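Local coordinates for protein alpha-Amylase (Thermotoga maritima, PDB 2B5D) that belongs to glycosyl hydrolase family 57 and carries the alpha-amylase name, with a domain built on the incomplete beta/alpha barrel of that family, at residues Q244-A249 / A346-E351; V250-D255 / R321-K326; P256-F261 / E317-D322; H355-F358 / F362-K365. One frame throughout, in Å; residues are numbered along the deposited sequence.

Contact 1. Residues Q244-A249 / A346-E351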
# COMPACT_ATOMS: atom_id res chain seq x y z
N GLN A 244 -30.73 -14.12 6.60
CA GLN A 244 -31.59 -12.93 6.48
C GLN A 244 -32.45 -12.58 7.70
O GLN A 244 -32.59 -11.40 8.05
CB GLN A 244 -32.42 -12.98 5.22
CG GLN A 244 -31.66 -12.37 4.09
CD GLN A 244 -32.38 -12.37 2.77
OE1 GLN A 244 -32.40 -13.38 2.08
NE2 GLN A 244 -32.93 -11.23 2.40
N VAL A 245 -32.98 -13.57 8.40
CA VAL A 245 -33.71 -13.23 9.63
C VAL A 245 -32.88 -12.49 10.69
O VAL A 245 -33.44 -11.77 11.52
CB VAL A 245 -34.63 -14.38 10.16
CG1 VAL A 245 -34.38 -15.73 9.45
CG2 VAL A 245 -34.61 -14.48 11.67
N TRP A 246 -31.55 -12.60 10.60
CA TRP A 246 -30.63 -11.91 11.52
C TRP A 246 -29.85 -10.77 10.90
O TRP A 246 -28.94 -10.23 11.53
CB TRP A 246 -29.66 -12.91 12.10
CG TRP A 246 -30.35 -14.12 12.51
CD1 TRP A 246 -30.14 -15.37 12.03
CD2 TRP A 246 -31.45 -14.21 13.42
NE1 TRP A 246 -31.02 -16.25 12.61
CE2 TRP A 246 -31.83 -15.56 13.48
CE3 TRP A 246 -32.15 -13.28 14.20
CZ2 TRP A 246 -32.87 -16.02 14.29
CZ3 TRP A 246 -33.17 -13.73 15.01
CH2 TRP A 246 -33.52 -15.09 15.05
N SER A 247 -30.21 -10.43 9.68
CA SER A 247 -29.67 -9.32 8.95
C SER A 247 -30.02 -7.98 9.62
O SER A 247 -31.15 -7.80 10.05
CB SER A 247 -30.30 -9.35 7.56
OG SER A 247 -29.79 -8.31 6.76
N ALA A 248 -29.05 -7.07 9.71
CA ALA A 248 -29.31 -5.69 10.10
C ALA A 248 -30.02 -4.91 9.00
O ALA A 248 -30.78 -3.96 9.27
CB ALA A 248 -28.02 -5.00 10.47
N ALA A 249 -29.72 -5.24 7.75
CA ALA A 249 -30.36 -4.59 6.63
C ALA A 249 -31.86 -4.94 6.48
O ALA A 249 -32.70 -4.06 6.13
CB ALA A 249 -29.59 -4.86 5.34
N ALA A 346 -31.80 -24.88 12.31
CA ALA A 346 -31.49 -23.43 12.17
C ALA A 346 -30.13 -23.06 12.81
O ALA A 346 -30.04 -22.88 14.04
CB ALA A 346 -32.65 -22.60 12.77
N PRO A 347 -29.06 -23.09 11.99
CA PRO A 347 -27.71 -22.75 12.40
C PRO A 347 -27.33 -21.28 12.19
O PRO A 347 -27.59 -20.71 11.13
CB PRO A 347 -26.85 -23.62 11.50
CG PRO A 347 -27.61 -23.70 10.28
CD PRO A 347 -29.07 -23.62 10.62
N PHE A 348 -26.68 -20.72 13.19
CA PHE A 348 -26.18 -19.37 13.09
C PHE A 348 -24.80 -19.30 13.62
O PHE A 348 -24.45 -20.00 14.56
CB PHE A 348 -27.13 -18.41 13.83
CG PHE A 348 -28.55 -18.67 13.49
CD1 PHE A 348 -29.43 -19.18 14.44
CD2 PHE A 348 -28.98 -18.53 12.16
CE1 PHE A 348 -30.74 -19.46 14.08
CE2 PHE A 348 -30.28 -18.82 11.79
CZ PHE A 348 -31.17 -19.29 12.75
N ASP A 349 -24.01 -18.45 12.98
CA ASP A 349 -22.81 -17.92 13.56
C ASP A 349 -23.01 -17.41 14.98
O ASP A 349 -23.84 -16.56 15.21
CB ASP A 349 -22.34 -16.79 12.67
CG ASP A 349 -20.91 -16.88 12.39
OD1 ASP A 349 -20.54 -17.53 11.37
OD2 ASP A 349 -20.15 -16.34 13.24
N ALA A 350 -22.27 -17.92 15.94
CA ALA A 350 -22.49 -17.57 17.36
C ALA A 350 -22.41 -16.07 17.70
O ALA A 350 -23.17 -15.57 18.55
CB ALA A 350 -21.56 -18.34 18.26
N GLU A 351 -21.48 -15.36 17.04
CA GLU A 351 -21.17 -13.96 17.34
C GLU A 351 -22.27 -13.02 16.88
O GLU A 351 -22.33 -11.86 17.33
CB GLU A 351 -19.85 -13.51 16.70
CG GLU A 351 -19.59 -14.04 15.27
CD GLU A 351 -18.62 -15.25 15.29
OE1 GLU A 351 -17.54 -15.17 14.64
OE2 GLU A 351 -18.94 -16.26 15.98

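Contact 2. Residues V250-D255 / R321-K326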
# COMPACT_ATOMS: atom_id res chain seq x y z
N VAL A 250 -32.22 -6.22 6.74
CA VAL A 250 -33.61 -6.68 6.53
C VAL A 250 -34.24 -7.49 7.67
O VAL A 250 -35.38 -7.91 7.57
CB VAL A 250 -33.78 -7.46 5.20
CG1 VAL A 250 -33.20 -6.69 4.00
CG2 VAL A 250 -33.15 -8.88 5.30
N GLY A 251 -33.54 -7.73 8.76
CA GLY A 251 -34.08 -8.62 9.77
C GLY A 251 -34.25 -7.97 11.12
O GLY A 251 -34.13 -6.75 11.24
N TYR A 252 -34.52 -8.77 12.13
CA TYR A 252 -34.75 -8.23 13.48
C TYR A 252 -33.65 -7.30 13.99
O TYR A 252 -33.95 -6.19 14.39
CB TYR A 252 -34.96 -9.32 14.53
CG TYR A 252 -36.04 -10.32 14.24
CD1 TYR A 252 -35.77 -11.69 14.31
CD2 TYR A 252 -37.35 -9.91 13.92
CE1 TYR A 252 -36.76 -12.63 14.07
CE2 TYR A 252 -38.33 -10.83 13.69
CZ TYR A 252 -38.03 -12.19 13.76
OH TYR A 252 -39.00 -13.10 13.52
N PRO A 253 -32.36 -7.74 13.98
CA PRO A 253 -31.34 -6.82 14.54
C PRO A 253 -31.30 -5.39 13.95
O PRO A 253 -30.76 -4.48 14.58
CB PRO A 253 -30.03 -7.57 14.28
CG PRO A 253 -30.44 -9.02 14.29
CD PRO A 253 -31.76 -9.03 13.57
N GLY A 254 -31.84 -5.16 12.76
CA GLY A 254 -31.88 -3.81 12.21
C GLY A 254 -32.94 -2.88 12.79
O GLY A 254 -33.08 -1.74 12.34
N ASP A 255 -33.69 -3.35 13.79
CA ASP A 255 -34.69 -2.53 14.48
C ASP A 255 -34.08 -1.26 15.10
O ASP A 255 -33.07 -1.33 15.82
CB ASP A 255 -35.39 -3.36 15.55
CG ASP A 255 -36.62 -2.67 16.13
OD1 ASP A 255 -36.43 -1.74 16.95
OD2 ASP A 255 -37.77 -3.07 15.79
N ARG A 321 -41.57 -13.31 19.70
CA ARG A 321 -42.91 -13.83 19.45
C ARG A 321 -43.18 -13.88 17.97
O ARG A 321 -43.92 -14.73 17.50
CB ARG A 321 -43.97 -12.99 20.17
CG ARG A 321 -43.99 -13.16 21.68
CD ARG A 321 -44.96 -12.16 22.33
NE ARG A 321 -45.45 -12.65 23.61
CZ ARG A 321 -44.84 -12.48 24.79
NH1 ARG A 321 -43.69 -11.81 24.87
NH2 ARG A 321 -45.38 -12.97 25.90
N ASP A 322 -42.59 -12.97 17.21
CA ASP A 322 -42.67 -13.10 15.76
C ASP A 322 -42.05 -14.44 15.32
O ASP A 322 -42.66 -15.22 14.59
CB ASP A 322 -41.94 -11.96 15.08
CG ASP A 322 -42.32 -11.83 13.65
OD1 ASP A 322 -43.49 -11.50 13.41
OD2 ASP A 322 -41.50 -12.02 12.74
N PHE A 323 -40.83 -14.70 15.77
CA PHE A 323 -40.14 -15.87 15.34
C PHE A 323 -40.86 -17.16 15.80
O PHE A 323 -41.09 -18.05 14.96
CB PHE A 323 -38.66 -15.86 15.75
CG PHE A 323 -37.81 -16.73 14.87
CD1 PHE A 323 -37.80 -16.52 13.49
CD2 PHE A 323 -37.04 -17.75 15.41
CE1 PHE A 323 -37.06 -17.33 12.69
CE2 PHE A 323 -36.28 -18.57 14.61
CZ PHE A 323 -36.27 -18.35 13.25
N LEU A 324 -41.24 -17.20 17.09
CA LEU A 324 -42.13 -18.24 17.62
C LEU A 324 -43.35 -18.52 16.75
O LEU A 324 -43.57 -19.68 16.34
CB LEU A 324 -42.61 -17.88 19.02
CG LEU A 324 -43.63 -18.83 19.66
CD1 LEU A 324 -42.99 -20.05 20.33
CD2 LEU A 324 -44.50 -18.06 20.66
N HIS A 325 -44.13 -17.49 16.44
CA HIS A 325 -45.32 -17.67 15.63
C HIS A 325 -44.96 -18.17 14.25
O HIS A 325 -45.62 -19.04 13.72
CB HIS A 325 -46.26 -16.42 15.63
CG HIS A 325 -46.67 -16.02 17.02
ND1 HIS A 325 -46.94 -14.71 17.38
CD2 HIS A 325 -46.78 -16.75 18.17
CE1 HIS A 325 -47.21 -14.65 18.68
NE2 HIS A 325 -47.12 -15.88 19.18
N LYS A 326 -43.90 -17.65 13.65
CA LYS A 326 -43.42 -18.25 12.37
C LYS A 326 -43.03 -19.75 12.44
O LYS A 326 -43.29 -20.50 11.51
CB LYS A 326 -42.28 -17.43 11.81
CG LYS A 326 -42.77 -16.11 11.34
CD LYS A 326 -41.67 -15.15 11.02
CE LYS A 326 -42.10 -14.36 9.81
NZ LYS A 326 -42.87 -13.18 10.26

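Contact 3. Residues P256-F261 / E317-D322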
# COMPACT_ATOMS: atom_id res chain seq x y z
N PRO A 256 -34.72 -0.09 14.85
CA PRO A 256 -34.21 1.17 15.40
C PRO A 256 -34.02 1.23 16.92
O PRO A 256 -33.26 2.08 17.38
CB PRO A 256 -35.21 2.23 14.89
CG PRO A 256 -36.37 1.49 14.36
CD PRO A 256 -35.93 0.09 14.03
N ARG A 257 -34.65 0.34 17.68
CA ARG A 257 -34.52 0.35 19.18
C ARG A 257 -33.29 -0.40 19.68
O ARG A 257 -33.01 -0.44 20.89
CB ARG A 257 -35.74 -0.30 19.86
CG ARG A 257 -37.07 0.45 19.69
CD ARG A 257 -38.22 -0.45 20.11
NE ARG A 257 -38.58 -1.38 19.04
CZ ARG A 257 -39.61 -2.22 19.07
NH1 ARG A 257 -39.82 -3.03 18.03
NH2 ARG A 257 -40.42 -2.25 20.12
N TYR A 258 -32.59 -1.04 18.75
CA TYR A 258 -31.47 -1.88 19.12
C TYR A 258 -30.16 -1.08 19.15
O TYR A 258 -30.01 -0.09 18.45
CB TYR A 258 -31.36 -3.10 18.21
CG TYR A 258 -32.36 -4.22 18.49
CD1 TYR A 258 -32.98 -4.88 17.45
CD2 TYR A 258 -32.67 -4.62 19.79
CE1 TYR A 258 -33.88 -5.90 17.68
CE2 TYR A 258 -33.56 -5.64 20.05
CZ TYR A 258 -34.17 -6.28 18.99
OH TYR A 258 -35.06 -7.31 19.22
N ARG A 259 -29.23 -1.55 19.98
CA ARG A 259 -27.95 -0.88 20.18
C ARG A 259 -27.13 -0.86 18.90
O ARG A 259 -26.94 -1.90 18.24
CB ARG A 259 -27.24 -1.57 21.33
CG ARG A 259 -26.04 -0.86 21.93
CD ARG A 259 -24.89 -1.77 21.64
NE ARG A 259 -24.08 -1.99 22.82
CZ ARG A 259 -23.10 -2.88 22.87
NH1 ARG A 259 -22.40 -3.03 23.99
NH2 ARG A 259 -22.81 -3.62 21.82
N GLU A 260 -26.65 0.34 18.55
CA GLU A 260 -25.83 0.59 17.38
C GLU A 260 -24.40 0.11 17.60
O GLU A 260 -23.76 0.45 18.59
CB GLU A 260 -25.85 2.09 17.06
CG GLU A 260 -24.88 2.53 15.98
CD GLU A 260 -25.21 1.93 14.63
OE1 GLU A 260 -24.38 1.18 14.10
OE2 GLU A 260 -26.32 2.20 14.10
N PHE A 261 -23.89 -0.69 16.66
CA PHE A 261 -22.58 -1.31 16.82
C PHE A 261 -21.46 -0.29 16.60
O PHE A 261 -20.49 -0.24 17.38
CB PHE A 261 -22.42 -2.50 15.87
CG PHE A 261 -21.14 -3.27 16.08
CD1 PHE A 261 -21.05 -4.23 17.08
CD2 PHE A 261 -20.02 -3.04 15.28
CE1 PHE A 261 -19.87 -4.93 17.29
CE2 PHE A 261 -18.84 -3.73 15.48
CZ PHE A 261 -18.76 -4.68 16.47
N GLU A 317 -38.89 -8.81 22.90
CA GLU A 317 -40.15 -9.46 23.24
C GLU A 317 -41.05 -9.64 22.00
O GLU A 317 -41.60 -10.70 21.77
CB GLU A 317 -40.86 -8.70 24.37
CG GLU A 317 -41.71 -9.60 25.24
CD GLU A 317 -40.88 -10.53 26.12
OE1 GLU A 317 -39.92 -10.06 26.75
OE2 GLU A 317 -41.19 -11.74 26.17
N GLU A 318 -41.15 -8.60 21.19
CA GLU A 318 -41.87 -8.66 19.93
C GLU A 318 -41.27 -9.60 18.90
O GLU A 318 -41.99 -10.33 18.22
CB GLU A 318 -41.87 -7.30 19.27
CG GLU A 318 -42.72 -6.25 19.94
CD GLU A 318 -42.56 -4.91 19.26
OE1 GLU A 318 -42.79 -3.87 19.94
OE2 GLU A 318 -42.19 -4.91 18.05
N HIS A 319 -39.95 -9.50 18.73
CA HIS A 319 -39.24 -10.29 17.74
C HIS A 319 -39.30 -11.77 18.10
O HIS A 319 -39.53 -12.61 17.24
CB HIS A 319 -37.78 -9.80 17.59
CG HIS A 319 -37.68 -8.41 17.04
ND1 HIS A 319 -38.68 -7.84 16.28
CD2 HIS A 319 -36.71 -7.48 17.15
CE1 HIS A 319 -38.31 -6.62 15.92
NE2 HIS A 319 -37.12 -6.37 16.45
N ALA A 320 -39.10 -12.08 19.38
CA ALA A 320 -39.11 -13.45 19.84
C ALA A 320 -40.50 -14.10 19.64
O ALA A 320 -40.60 -15.31 19.41
CB ALA A 320 -38.66 -13.52 21.28
N ARG A 321 -41.57 -13.31 19.70
CA ARG A 321 -42.91 -13.83 19.45
C ARG A 321 -43.18 -13.88 17.97
O ARG A 321 -43.92 -14.73 17.50
CB ARG A 321 -43.97 -12.99 20.17
CG ARG A 321 -43.99 -13.16 21.68
CD ARG A 321 -44.96 -12.16 22.33
NE ARG A 321 -45.45 -12.65 23.61
CZ ARG A 321 -44.84 -12.48 24.79
NH1 ARG A 321 -43.69 -11.81 24.87
NH2 ARG A 321 -45.38 -12.97 25.90
N ASP A 322 -42.59 -12.97 17.21
CA ASP A 322 -42.67 -13.10 15.76
C ASP A 322 -42.05 -14.44 15.32
O ASP A 322 -42.66 -15.22 14.59
CB ASP A 322 -41.94 -11.96 15.08
CG ASP A 322 -42.32 -11.83 13.65
OD1 ASP A 322 -43.49 -11.50 13.41
OD2 ASP A 322 -41.50 -12.02 12.74

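Contact 4. Residues H355-F358 / F362-K365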
# COMPACT_ATOMS: atom_id res chain seq x y z
N HIS A 355 -22.78 -10.16 19.94
CA HIS A 355 -21.69 -9.36 19.44
C HIS A 355 -22.09 -8.43 18.30
O HIS A 355 -22.05 -7.21 18.48
CB HIS A 355 -20.43 -10.19 19.14
CG HIS A 355 -19.26 -9.35 18.72
ND1 HIS A 355 -18.68 -8.41 19.55
CD2 HIS A 355 -18.58 -9.29 17.55
CE1 HIS A 355 -17.69 -7.81 18.90
NE2 HIS A 355 -17.62 -8.33 17.68
N TRP A 356 -22.47 -8.95 17.14
CA TRP A 356 -23.06 -8.11 16.10
C TRP A 356 -24.37 -7.48 16.57
O TRP A 356 -24.62 -6.29 16.34
CB TRP A 356 -23.28 -8.90 14.81
CG TRP A 356 -21.99 -9.16 14.17
CD1 TRP A 356 -21.27 -10.34 14.17
CD2 TRP A 356 -21.17 -8.19 13.49
NE1 TRP A 356 -20.07 -10.16 13.50
CE2 TRP A 356 -19.98 -8.85 13.07
CE3 TRP A 356 -21.34 -6.82 13.18
CZ2 TRP A 356 -18.97 -8.19 12.36
CZ3 TRP A 356 -20.34 -6.16 12.48
CH2 TRP A 356 -19.17 -6.85 12.07
N TRP A 357 -25.18 -8.29 17.25
CA TRP A 357 -26.45 -7.92 17.79
C TRP A 357 -26.36 -8.04 19.30
O TRP A 357 -26.36 -9.14 19.84
CB TRP A 357 -27.49 -8.89 17.26
CG TRP A 357 -28.92 -8.58 17.58
CD1 TRP A 357 -29.47 -7.35 17.84
CD2 TRP A 357 -29.99 -9.51 17.59
NE1 TRP A 357 -30.82 -7.47 18.05
CE2 TRP A 357 -31.17 -8.78 17.90
CE3 TRP A 357 -30.08 -10.90 17.38
CZ2 TRP A 357 -32.42 -9.40 17.99
CZ3 TRP A 357 -31.32 -11.50 17.48
CH2 TRP A 357 -32.47 -10.76 17.78
N PHE A 358 -26.31 -6.90 19.97
CA PHE A 358 -26.05 -6.85 21.42
C PHE A 358 -27.09 -7.62 22.23
O PHE A 358 -26.78 -8.25 23.23
CB PHE A 358 -25.99 -5.36 21.84
CG PHE A 358 -25.90 -5.13 23.32
CD1 PHE A 358 -24.81 -5.56 24.05
CD2 PHE A 358 -26.91 -4.43 23.98
CE1 PHE A 358 -24.72 -5.32 25.42
CE2 PHE A 358 -26.84 -4.18 25.34
CZ PHE A 358 -25.74 -4.61 26.07
N PHE A 362 -30.39 -12.29 24.78
CA PHE A 362 -31.68 -11.95 25.37
C PHE A 362 -32.79 -12.51 24.51
O PHE A 362 -33.73 -13.09 25.04
CB PHE A 362 -31.90 -10.42 25.49
CG PHE A 362 -30.85 -9.67 26.29
CD1 PHE A 362 -30.35 -8.44 25.82
CD2 PHE A 362 -30.38 -10.14 27.52
CE1 PHE A 362 -29.38 -7.71 26.56
CE2 PHE A 362 -29.42 -9.41 28.26
CZ PHE A 362 -28.92 -8.20 27.77
N PHE A 363 -32.71 -12.26 23.20
CA PHE A 363 -33.60 -12.89 22.22
C PHE A 363 -33.59 -14.44 22.31
O PHE A 363 -34.65 -15.09 22.38
CB PHE A 363 -33.26 -12.43 20.80
CG PHE A 363 -34.05 -13.15 19.73
CD1 PHE A 363 -35.20 -12.58 19.18
CD2 PHE A 363 -33.65 -14.42 19.26
CE1 PHE A 363 -35.96 -13.25 18.20
CE2 PHE A 363 -34.37 -15.09 18.29
CZ PHE A 363 -35.55 -14.52 17.77
N LEU A 364 -32.39 -15.03 22.32
CA LEU A 364 -32.28 -16.46 22.45
C LEU A 364 -32.98 -17.00 23.68
O LEU A 364 -33.61 -18.09 23.63
CB LEU A 364 -30.81 -16.91 22.42
CG LEU A 364 -30.54 -17.72 21.15
CD1 LEU A 364 -31.32 -19.01 21.23
CD2 LEU A 364 -30.91 -17.00 19.83
N LYS A 365 -32.89 -16.25 24.77
CA LYS A 365 -33.43 -16.71 26.04
C LYS A 365 -34.96 -16.62 26.02
O LYS A 365 -35.65 -17.52 26.49
CB LYS A 365 -32.88 -15.88 27.20
CG LYS A 365 -33.30 -16.40 28.58
CD LYS A 365 -33.38 -15.25 29.55
CE LYS A 365 -33.49 -15.73 30.97
NZ LYS A 365 -33.63 -14.55 31.85
O HOH W 1 -27.77 -10.30 24.50

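Contact 1. Residues Q244-A249 / A346-E351
W246 meets F348 in a T-shaped aromatic pair that illustrates how a long loop can be fixed to strand 343-349 of the sheet by one side chain on each side. The indole brings the CD1 and NE1 edge of its five-membered ring over one face of the phenyl group. The centroids lie 4.0 Å apart and the planes stand at 80°. Apolar contact goes with it, W246 CD1 reaching F348 CD2 at 3.4 Å; NE1 sits too close to the phenyl carbons in the model, so no N-H to ring interaction is inferred. In both residues CG lies beside the backbone N, with chi1 of -44° in W246, which directs the indole at F348.

Packing within each segment supports the pair. V245 CG2 lies 3.3 Å above the indole plane, over its centre, and the far face of the F348 ring is backed by the carbonyl carbon of A346. F353 and F323 add further edge-to-face partners around W246.

Among the polar contacts, S247 N bonds to Q244 O at 3.0 Å, closing the 3-10 turn that carries W246, while F348 is bonded through its backbone to F8 and H10 of the parallel strand 3-11. The arrangement is thus an aromatic core between the sheet of a family 57 beta/alpha barrel and the loop that follows strand 233-236.

Contact 2. Residues V250-D255 / R321-K326
Y252 reaches D322 with its phenol oxygen, and this polar pair provides the hydrogen bond between the two segments. Y252 OH donates to D322 OD2 at 2.8 Å, arriving on the anti lone pair, away from the other carboxylate oxygen. Ring and carboxylate planes are 88° apart, and OD2 lies at the edge of the ring, near its plane. The D322 torsion places the acceptor there: CG points back opposite the backbone N (chi1 -163°), carrying the carboxylate toward the loop.

The same oxygen takes part in a salt bridge. K326, one turn further along the helix, folds its chain back at chi3 and chi4 so that NZ stands 3.1 Å from D322 OD2, on the syn side and 31° out of the carboxylate plane. Two donors therefore grip one oxygen, which would probably help D322 to stay ionised. In the fold, this joins the loop after strand 233-236 of the beta/alpha barrel to helix 309-338, beside a subunit interface: F213 of the second subunit packs on Y252 and forms a cation-pi contact with K326.

F323 lies along the CE1 edge of the phenol, D322 along the CE2 edge. F323 crosses Y252 at about a right angle; F323 CD1 is 4.1 Å from Y252 CE1, and F323 CB also borders Y252 OH at 3.6 Å. H319, one turn earlier on the helix, stacks on the Y252 ring, while F323 also touches F363 of helix 360-373.

Contact 3. Residues P256-F261 / E317-D322
R257 grips E318, and Y258 meets H319, where the loop that follows strand 233-236 in this beta/alpha barrel runs past the outer helix 309-338. The two neighbouring pairs show how one contact can have a packed side and a solvent side.

The packed side belongs to the rings. Y258 and H319 come from opposite directions and meet rim to rim, neither lying over the face of the other, with centroids 5.4 Å apart. Y258 CE1 lies in the plane of the imidazole at its edge, 3.5 Å from H319 NE2; the still shorter approach of the phenol oxygen to the imidazole is doubtful in the model. H319 also touches F363, while W357 meets Y258 edge-to-face.

Toward solvent the contact is ionic and less enclosed, though firmly bonded. The extended chain of E318 stands on an exposed face of the helix, and R257, bent at chi3, comes across it at about a right angle. The guanidinium grips the carboxylate end-on, one nitrogen to each oxygen, and both oxygens lie near its plane. The carboxylate is turned by 49°, so that both N-H groups arrive from above its plane. D255 OD1 takes the remaining NE, fixing the guanidinium from a second direction. The two bonds are nearly straight: R257 NH2 lies 2.9 Å from E318 OE1, and R257 NH1 lies 3.0 Å from E318 OE2 at an angle of 179°.

Contact 4. Residues H355-F358 / F362-K365
F362 is linked to F358 through a water molecule near the start of the second helix, a small example of solvent bridging a tight connection between two helices. The water donates to F358 O at 2.6 Å and accepts a weak bond from F362 N at 3.3 Å. It also lies 3.4 Å above the F362 ring, offset toward the rim. The ring bends back toward the first segment, and its CE1 comes to 4.3 Å from F358 O.

Next in sequence, F363 carries the main apolar contact. Its CG is opposite the backbone N (chi1 174°), which brings the side chain against the six-membered ring of W357. W357 CH2 touches both F363 CB and F363 CG at 3.5 Å. The planes stand at 47° and the centroids 5.2 Å apart, an oblique meeting that is neither a stack nor a T. L364 follows, its CD2 lying at the edge of the F363 ring, in its plane. K365, about a turn further along the helix, gives a weak bond from its N to F362 O, and the lysine side chain reaches M44 and E47 of helix 27-47.

W357 and F363 thus pack together across the short connection between helix 352-356 and helix 360-373. From there F363 packs against A320 of helix 309-338, and W246 joins it from the loop after strand 233-236.

Overall arrangement
The four contacts crowd one flank of the barrel domain, their centres between about 8 Å (contacts 2 and 3) and about 13 Å (contacts 1 and 3) apart. Contacts 1, 2 and 3 take consecutive pieces of the loop after strand 233-236: 244-249 meets strand 343-349, while 250-255 and 256-261 meet overlapping parts of helix 309-338, sharing R321 and D322. Contacts 2 and 3 are therefore enclosed within the chain span of contact 1, and contact 4 follows later, on helices 352-356 and 360-373. Its F363 and W357 touch all three others. The result is a continuous aromatic layer joining loop, sheet and helices, with contacts 1 and 2 also reaching the second subunit.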